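Local coordinates for protein diacylglycerol O-acyltransferase (Marinobacter hydrocarbonoclasticus, PDB 6CHJ) that probably transfers the acyl group of acyl-CoA to diacylglycerol to make triacylglycerol, as a member of the wax ester synthase/diacylglycerol acyltransferase family, at residues B[149-154]-B[388-393]; B[29-34]-B[126-131]; B[230-235]-B[373-378]. One frame throughout, in Å; residues are numbered along the deposited sequence.

Contacts 1 and 2 lie on one mixed six-stranded sheet, their centres 12 Å apart, and touch directly where Leu152 CD2 packs 3.8 Å from Phe29 CE1. Contact 3 sets a loop against a strand of the other six-stranded sheet, about 36 Å away from both between centres. Along the chain both segments of contact 2 precede those of contact 1, and contact 3 is enclosed by the residues between 149-154 and 388-393. Strand 376-380 stands in the second sheet, yet the next strands join the first, 393-401 beside strand 22-30 and 389-390 outermost. This crossover of the chain between the sheets ties the two halves together, consistent with the two-domain fold of CoA-dependent acyltransferases.

Contact 1. Residues B[149-154]-B[388-393]; sequences TRMLSE and LYWNGA
Ser153 and Tyr389 form a single antiparallel bridge of the hydrogen-bonded kind, which sets the loop after helix 141-150 against edge strand 389-390 of the six-stranded sheet. Ser153 N reaches Tyr389 O at 3.2 Å and Tyr389 N returns to Ser153 O at 3.0 Å. Strand 389-390 turns back through a type I' turn from Trp390 to Ala393, whose Asn391-Gly392 centre suits the positive phi angles there. Apolar side chains fill the space beside the bridge. Leu152 CD2 lies 3.5 Å from Trp390 CB, while its CD1 meets Leu388 CD1 at 3.9 Å, the two leucines crossing at about a right angle. Met151 has its CG anti to the backbone N (chi1 -159°), and its bent chain brings CE over the indole face in a CH-pi contact, 3.6 Å from the centroid of the five-membered ring of Trp390; Met151 SD makes an oblique Met-aromatic contact, 4.3 Å from the same centroid. Indole NE1 is used elsewhere, on Pro162 O. An alanine at Trp390 is likely to leave the Met151 methyl without its aromatic face and Pro162 O without its donor. Glu154, exposed, pairs by salt bridge with Arg386 and lays its CG 3.8 Å from Leu388 CD2.

Contact 2. Residues B[29-34]-B[126-131]; sequences FSFPEG and RQFALY
Phe29 and Phe128 pair across two neighbouring antiparallel strands, 22-30 and 127-135, in a six-stranded sheet consistent with the CoA-dependent acyltransferase fold. The backbone ladder comes first: Phe29 N gives a nearly straight bond to Phe128 O at 2.9 Å, and Phe128 N answers to Phe29 O at 3.1 Å. The next pair, Ser30 with Gln127, is non-hydrogen-bonded and brings its CA atoms to 4.2 Å. Phe31 N binds Arg126 O at 2.7 Å, a further backbone bond beyond the last bridge.

Aromatic packing covers one face of this pair of strands. The Phe29 and Phe128 rings lie almost parallel (16° between planes) but slid apart, and Phe29 CB sits over the Phe128 ring in a CH-pi contact. Phe128 has its CG between the backbone N and the carbonyl carbon (chi1 67°), which swings the ring against Phe29 CB. Leu130 CG adds an apolar touch at the edge of the Phe29 ring. A large apolar ring suits both buried places: Phe128 packs on Val40 and Leu43 of helix 39-49, Phe29 on Ala393 and Leu395 of strand 393-401.

Polar and charged groups take the other side and the end. Ser30, small enough for the close non-hydrogen-bonded pair, hydrogen-bonds through OG to Glu396. Arg126 CB makes a CH-pi contact over the Phe31 ring, and the chain, bent at chi3, brings the guanidinium to that ring and its NH2 to a hydrogen bond with Ala35 O. Ring and guanidinium planes stand 72° apart, and Phe31 CD2 lies over the guanidinium centre, 3.4 Å from Arg126 CZ.

Contact 3. Residues B[230-235]-B[373-378]; sequences MLNQKI and TFNVVI
The side-chain amides of Asn232 and Asn375 meet with their planes 56° apart, joining the loop before strand 239-247 to segment 373-378, which runs into strand 376-380, an inner strand of the second six-stranded sheet, an arrangement consistent with the two-domain fold of CoA-dependent acyltransferases. The NH2 of Asn375 sends one N-H, close to its own amide plane, to Asn232 OD1 at 3.0 Å. Seen from the acceptor this donor stands above the carbonyl plane, 40° out of it, so the approach is not along a lone pair. The second bond runs the other way: Asn232 ND2 donates to the backbone Asn375 O at 2.9 Å, meeting that carbonyl from the side and tilted from its plane. One amide thus reads both the side chain and the backbone of a single residue, which suits asparagine, with donor and acceptor at the end of a short chain. Asn232 CG is anti to the carbonyl carbon (chi1 -56°), and this turns the amide toward Asn375.

Both amides have further partners. Asn375 OD1 accepts from Val290 N and its ND2 also reaches Pro227 O, so this buried side chain is held at both ends and its rotation is fixed. Asn232 ND2 bonds in addition to Arg407 O, just ahead of strand 410-417, the neighbour of strand 376-380. The loop is therefore bonded to the chain leading into two adjacent strands.

Apolar contact is slighter. Leu231 suits its buried place, where its side chain packs against Leu274 of helix 262-280 and Leu432. Across the contact its CB passes 4.0 Å from Asn375 O, and its branch ends loosely against the strand, Leu231 CD1 being 4.4 Å from Val376 CB.

Contact 1. Residues B[149-154]-B[388-393]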
# COMPACT_ATOMS: atom_id res chain seq x y z
N THR B 149 -20.19 13.09 -3.93
CA THR B 149 -21.51 13.59 -3.57
C THR B 149 -22.49 13.43 -4.73
O THR B 149 -23.60 12.90 -4.54
CB THR B 149 -21.43 15.05 -3.12
OG1 THR B 149 -20.93 15.87 -4.18
CG2 THR B 149 -20.51 15.20 -1.90
N ARG B 150 -22.09 13.86 -5.93
CA ARG B 150 -22.89 13.65 -7.13
C ARG B 150 -23.31 12.19 -7.30
O ARG B 150 -24.39 11.91 -7.83
CB ARG B 150 -22.11 14.13 -8.36
CG ARG B 150 -22.92 14.18 -9.65
CD ARG B 150 -22.28 15.08 -10.69
NE ARG B 150 -21.00 14.55 -11.17
CZ ARG B 150 -20.88 13.72 -12.20
NH1 ARG B 150 -21.96 13.31 -12.86
NH2 ARG B 150 -19.68 13.29 -12.57
N MET B 151 -22.48 11.25 -6.83
CA MET B 151 -22.81 9.83 -6.82
C MET B 151 -24.05 9.51 -5.99
O MET B 151 -24.58 8.40 -6.11
CB MET B 151 -21.61 9.03 -6.29
CG MET B 151 -21.61 7.56 -6.70
SD MET B 151 -20.93 6.42 -5.47
CE MET B 151 -21.76 6.92 -3.96
N LEU B 152 -24.51 10.44 -5.16
CA LEU B 152 -25.63 10.18 -4.26
C LEU B 152 -26.87 10.92 -4.75
O LEU B 152 -26.84 11.70 -5.70
CB LEU B 152 -25.27 10.59 -2.83
CG LEU B 152 -24.05 9.97 -2.15
CD1 LEU B 152 -23.46 10.95 -1.15
CD2 LEU B 152 -24.40 8.66 -1.47
N SER B 153 -27.99 10.66 -4.07
CA SER B 153 -29.25 11.30 -4.38
C SER B 153 -29.94 11.71 -3.09
O SER B 153 -29.62 11.21 -2.01
CB SER B 153 -30.15 10.38 -5.21
OG SER B 153 -31.38 11.00 -5.53
N GLU B 154 -30.89 12.64 -3.22
CA GLU B 154 -31.66 13.09 -2.06
C GLU B 154 -32.80 12.16 -1.69
O GLU B 154 -33.25 12.19 -0.54
CB GLU B 154 -32.20 14.51 -2.32
CG GLU B 154 -31.21 15.61 -1.95
CD GLU B 154 -31.68 17.00 -2.37
OE1 GLU B 154 -31.25 17.47 -3.45
OE2 GLU B 154 -32.45 17.62 -1.61
N LEU B 388 -28.41 12.83 2.39
CA LEU B 388 -28.16 12.11 1.15
C LEU B 388 -28.18 10.62 1.42
O LEU B 388 -28.06 10.16 2.56
CB LEU B 388 -26.83 12.54 0.51
CG LEU B 388 -26.82 13.93 -0.13
CD1 LEU B 388 -25.45 14.29 -0.68
CD2 LEU B 388 -27.87 13.99 -1.21
N TYR B 389 -28.40 9.86 0.35
CA TYR B 389 -28.55 8.41 0.43
C TYR B 389 -27.89 7.79 -0.79
O TYR B 389 -27.91 8.38 -1.88
CB TYR B 389 -30.03 7.97 0.51
CG TYR B 389 -30.82 8.70 1.58
CD1 TYR B 389 -31.29 10.00 1.37
CD2 TYR B 389 -31.08 8.10 2.82
CE1 TYR B 389 -31.99 10.68 2.34
CE2 TYR B 389 -31.79 8.78 3.80
CZ TYR B 389 -32.24 10.07 3.55
OH TYR B 389 -32.94 10.76 4.50
N TRP B 390 -27.29 6.62 -0.59
CA TRP B 390 -26.88 5.73 -1.67
C TRP B 390 -27.81 4.53 -1.58
O TRP B 390 -27.79 3.81 -0.58
CB TRP B 390 -25.42 5.29 -1.55
CG TRP B 390 -24.81 4.75 -2.84
CD1 TRP B 390 -25.10 5.15 -4.13
CD2 TRP B 390 -23.80 3.73 -2.96
NE1 TRP B 390 -24.33 4.44 -5.03
CE2 TRP B 390 -23.53 3.56 -4.34
CE3 TRP B 390 -23.09 2.95 -2.03
CZ2 TRP B 390 -22.59 2.64 -4.80
CZ3 TRP B 390 -22.16 2.04 -2.49
CH2 TRP B 390 -21.92 1.89 -3.87
N ASN B 391 -28.63 4.35 -2.62
CA ASN B 391 -29.64 3.28 -2.69
C ASN B 391 -30.27 3.01 -1.32
O ASN B 391 -30.31 1.87 -0.84
CB ASN B 391 -29.03 2.03 -3.31
CG ASN B 391 -28.47 2.30 -4.70
OD1 ASN B 391 -29.21 2.65 -5.61
ND2 ASN B 391 -27.15 2.19 -4.85
N GLY B 392 -30.74 4.09 -0.69
CA GLY B 392 -31.37 4.03 0.61
C GLY B 392 -30.44 3.91 1.80
O GLY B 392 -30.92 3.84 2.93
N ALA B 393 -29.13 3.86 1.58
CA ALA B 393 -28.18 3.93 2.68
C ALA B 393 -27.88 5.40 2.96
O ALA B 393 -27.39 6.11 2.08
CB ALA B 393 -26.90 3.15 2.37

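Contact 2. Residues B[29-34]-B[126-131]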
# COMPACT_ATOMS: atom_id res chain seq x y z
N PHE B 29 -21.93 5.16 6.03
CA PHE B 29 -23.35 4.99 5.80
C PHE B 29 -23.98 4.14 6.90
O PHE B 29 -23.29 3.42 7.63
CB PHE B 29 -23.67 4.30 4.48
CG PHE B 29 -23.09 4.96 3.27
CD1 PHE B 29 -23.82 5.88 2.55
CD2 PHE B 29 -21.83 4.60 2.82
CE1 PHE B 29 -23.30 6.48 1.39
CE2 PHE B 29 -21.31 5.19 1.68
CZ PHE B 29 -22.04 6.14 0.97
N SER B 30 -25.30 4.22 6.99
CA SER B 30 -26.07 3.29 7.80
C SER B 30 -26.70 2.25 6.89
O SER B 30 -26.92 2.50 5.69
CB SER B 30 -27.13 4.03 8.61
OG SER B 30 -26.56 4.55 9.80
N PHE B 31 -26.96 1.07 7.44
CA PHE B 31 -27.74 0.08 6.72
C PHE B 31 -29.06 0.71 6.28
O PHE B 31 -29.72 1.37 7.10
CB PHE B 31 -28.05 -1.15 7.58
CG PHE B 31 -26.93 -2.16 7.67
CD1 PHE B 31 -25.61 -1.81 7.39
CD2 PHE B 31 -27.21 -3.47 8.08
CE1 PHE B 31 -24.59 -2.74 7.51
CE2 PHE B 31 -26.19 -4.41 8.20
CZ PHE B 31 -24.87 -4.04 7.90
N PRO B 32 -29.49 0.53 5.03
CA PRO B 32 -30.83 1.01 4.66
C PRO B 32 -31.87 0.30 5.51
O PRO B 32 -31.68 -0.85 5.93
CB PRO B 32 -30.96 0.63 3.17
CG PRO B 32 -29.56 0.22 2.73
CD PRO B 32 -28.87 -0.28 3.97
N GLU B 33 -32.96 1.01 5.82
CA GLU B 33 -33.95 0.45 6.73
C GLU B 33 -34.48 -0.88 6.21
O GLU B 33 -34.84 -1.01 5.04
CB GLU B 33 -35.11 1.44 6.95
CG GLU B 33 -36.14 1.00 8.02
CD GLU B 33 -35.52 0.40 9.30
OE1 GLU B 33 -35.52 1.09 10.34
OE2 GLU B 33 -35.06 -0.76 9.27
N GLY B 34 -34.48 -1.87 7.10
CA GLY B 34 -34.95 -3.20 6.77
C GLY B 34 -33.99 -4.07 5.99
O GLY B 34 -34.44 -4.90 5.20
N ARG B 126 -24.65 -1.66 12.43
CA ARG B 126 -25.35 -1.66 11.14
C ARG B 126 -24.95 -0.45 10.29
O ARG B 126 -25.79 0.25 9.71
CB ARG B 126 -26.87 -1.76 11.34
CG ARG B 126 -27.34 -3.09 11.98
CD ARG B 126 -28.88 -3.22 12.14
NE ARG B 126 -29.61 -2.92 10.91
CZ ARG B 126 -29.98 -3.83 10.02
NH1 ARG B 126 -29.67 -5.12 10.22
NH2 ARG B 126 -30.63 -3.46 8.92
N GLN B 127 -23.64 -0.22 10.21
CA GLN B 127 -23.07 0.75 9.30
C GLN B 127 -22.04 0.07 8.42
O GLN B 127 -21.51 -0.99 8.76
CB GLN B 127 -22.43 1.92 10.07
CG GLN B 127 -23.33 2.49 11.15
CD GLN B 127 -23.07 3.97 11.40
OE1 GLN B 127 -23.56 4.84 10.68
NE2 GLN B 127 -22.30 4.26 12.45
N PHE B 128 -21.75 0.70 7.28
CA PHE B 128 -20.63 0.33 6.44
C PHE B 128 -19.93 1.61 5.96
O PHE B 128 -20.41 2.73 6.20
CB PHE B 128 -21.08 -0.55 5.28
CG PHE B 128 -21.95 0.14 4.27
CD1 PHE B 128 -21.42 0.56 3.06
CD2 PHE B 128 -23.30 0.32 4.52
CE1 PHE B 128 -22.20 1.19 2.12
CE2 PHE B 128 -24.10 0.94 3.58
CZ PHE B 128 -23.55 1.37 2.37
N ALA B 129 -18.79 1.45 5.28
CA ALA B 129 -17.97 2.59 4.88
C ALA B 129 -17.47 2.43 3.45
O ALA B 129 -17.26 1.32 2.95
CB ALA B 129 -16.76 2.78 5.81
N LEU B 130 -17.28 3.56 2.78
CA LEU B 130 -16.57 3.60 1.51
C LEU B 130 -15.31 4.44 1.72
O LEU B 130 -15.41 5.61 2.12
CB LEU B 130 -17.41 4.20 0.38
CG LEU B 130 -18.38 3.35 -0.42
CD1 LEU B 130 -18.67 4.07 -1.72
CD2 LEU B 130 -17.89 1.90 -0.65
N TYR B 131 -14.15 3.84 1.45
CA TYR B 131 -12.91 4.59 1.36
C TYR B 131 -12.48 4.62 -0.10
O TYR B 131 -12.13 3.57 -0.66
CB TYR B 131 -11.80 4.02 2.23
CG TYR B 131 -10.46 4.66 1.88
CD1 TYR B 131 -10.17 5.99 2.26
CD2 TYR B 131 -9.53 3.97 1.12
CE1 TYR B 131 -8.97 6.58 1.91
CE2 TYR B 131 -8.33 4.55 0.75
CZ TYR B 131 -8.04 5.85 1.15
OH TYR B 131 -6.84 6.36 0.77

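Contact 3. Residues B[230-235]-B[373-378]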
# COMPACT_ATOMS: atom_id res chain seq x y z
N MET B 230 7.59 21.57 14.70
CA MET B 230 7.64 20.12 14.56
C MET B 230 6.79 19.63 13.39
O MET B 230 7.09 18.58 12.80
CB MET B 230 7.24 19.46 15.88
CG MET B 230 5.81 19.02 15.95
SD MET B 230 5.31 18.28 17.54
CE MET B 230 5.83 16.58 17.40
N LEU B 231 5.73 20.36 13.01
CA LEU B 231 4.98 20.00 11.79
C LEU B 231 5.83 20.12 10.52
O LEU B 231 5.41 19.64 9.47
CB LEU B 231 3.74 20.89 11.63
CG LEU B 231 2.81 21.08 12.84
CD1 LEU B 231 1.62 21.96 12.48
CD2 LEU B 231 2.30 19.76 13.37
N ASN B 232 6.99 20.76 10.57
CA ASN B 232 7.60 21.18 9.32
C ASN B 232 8.98 20.55 9.14
O ASN B 232 10.00 21.24 9.07
CB ASN B 232 7.62 22.71 9.27
CG ASN B 232 6.22 23.31 9.46
OD1 ASN B 232 5.92 23.92 10.49
ND2 ASN B 232 5.36 23.11 8.47
N GLN B 233 9.00 19.23 9.02
CA GLN B 233 10.24 18.48 8.89
C GLN B 233 10.00 17.35 7.89
O GLN B 233 8.87 17.12 7.45
CB GLN B 233 10.69 17.95 10.26
CG GLN B 233 9.52 17.62 11.19
CD GLN B 233 9.96 17.17 12.59
OE1 GLN B 233 11.03 16.58 12.76
NE2 GLN B 233 9.13 17.45 13.59
N LYS B 234 11.07 16.67 7.52
CA LYS B 234 10.96 15.54 6.60
C LYS B 234 10.12 14.42 7.22
O LYS B 234 10.17 14.17 8.43
CB LYS B 234 12.36 15.02 6.23
CG LYS B 234 13.15 15.95 5.26
CD LYS B 234 14.52 15.38 4.85
CE LYS B 234 14.97 15.86 3.45
NZ LYS B 234 14.85 14.82 2.36
N ILE B 235 9.34 13.74 6.39
CA ILE B 235 8.32 12.83 6.87
C ILE B 235 8.59 11.42 6.34
O ILE B 235 9.40 11.21 5.44
CB ILE B 235 6.90 13.29 6.49
CG1 ILE B 235 6.75 13.32 4.98
CG2 ILE B 235 6.61 14.66 7.07
CD1 ILE B 235 5.32 13.40 4.50
N THR B 373 6.98 29.99 5.49
CA THR B 373 5.83 30.83 5.14
C THR B 373 4.50 30.33 5.71
O THR B 373 3.60 31.13 6.00
CB THR B 373 5.72 30.97 3.61
OG1 THR B 373 7.01 31.30 3.07
CG2 THR B 373 4.72 32.05 3.23
N PHE B 374 4.32 29.02 5.83
CA PHE B 374 3.14 28.55 6.52
C PHE B 374 3.44 27.19 7.12
O PHE B 374 4.25 26.42 6.59
CB PHE B 374 1.88 28.50 5.62
CG PHE B 374 2.04 27.68 4.37
CD1 PHE B 374 1.73 26.33 4.37
CD2 PHE B 374 2.46 28.27 3.17
CE1 PHE B 374 1.85 25.56 3.21
CE2 PHE B 374 2.59 27.52 2.01
CZ PHE B 374 2.28 26.15 2.02
N ASN B 375 2.81 26.92 8.26
CA ASN B 375 3.11 25.69 8.97
C ASN B 375 2.14 24.58 8.63
O ASN B 375 2.48 23.41 8.85
CB ASN B 375 3.10 25.95 10.48
CG ASN B 375 4.05 27.09 10.87
OD1 ASN B 375 3.67 28.26 10.86
ND2 ASN B 375 5.28 26.74 11.21
N VAL B 376 0.97 24.89 8.06
CA VAL B 376 -0.05 23.88 7.81
C VAL B 376 -1.04 24.42 6.78
O VAL B 376 -1.23 25.63 6.66
CB VAL B 376 -0.74 23.50 9.14
CG1 VAL B 376 -1.30 24.74 9.83
CG2 VAL B 376 -1.82 22.45 8.92
N VAL B 377 -1.67 23.51 6.04
CA VAL B 377 -2.80 23.83 5.17
C VAL B 377 -4.09 23.56 5.93
O VAL B 377 -4.23 22.51 6.55
CB VAL B 377 -2.76 23.00 3.87
CG1 VAL B 377 -4.03 23.25 3.03
CG2 VAL B 377 -1.48 23.34 3.09
N ILE B 378 -5.01 24.50 5.90
CA ILE B 378 -6.36 24.31 6.44
C ILE B 378 -7.33 24.59 5.30
O ILE B 378 -7.63 25.76 5.01
CB ILE B 378 -6.65 25.20 7.64
CG1 ILE B 378 -5.55 25.08 8.71
CG2 ILE B 378 -8.02 24.83 8.22
CD1 ILE B 378 -5.87 25.86 10.02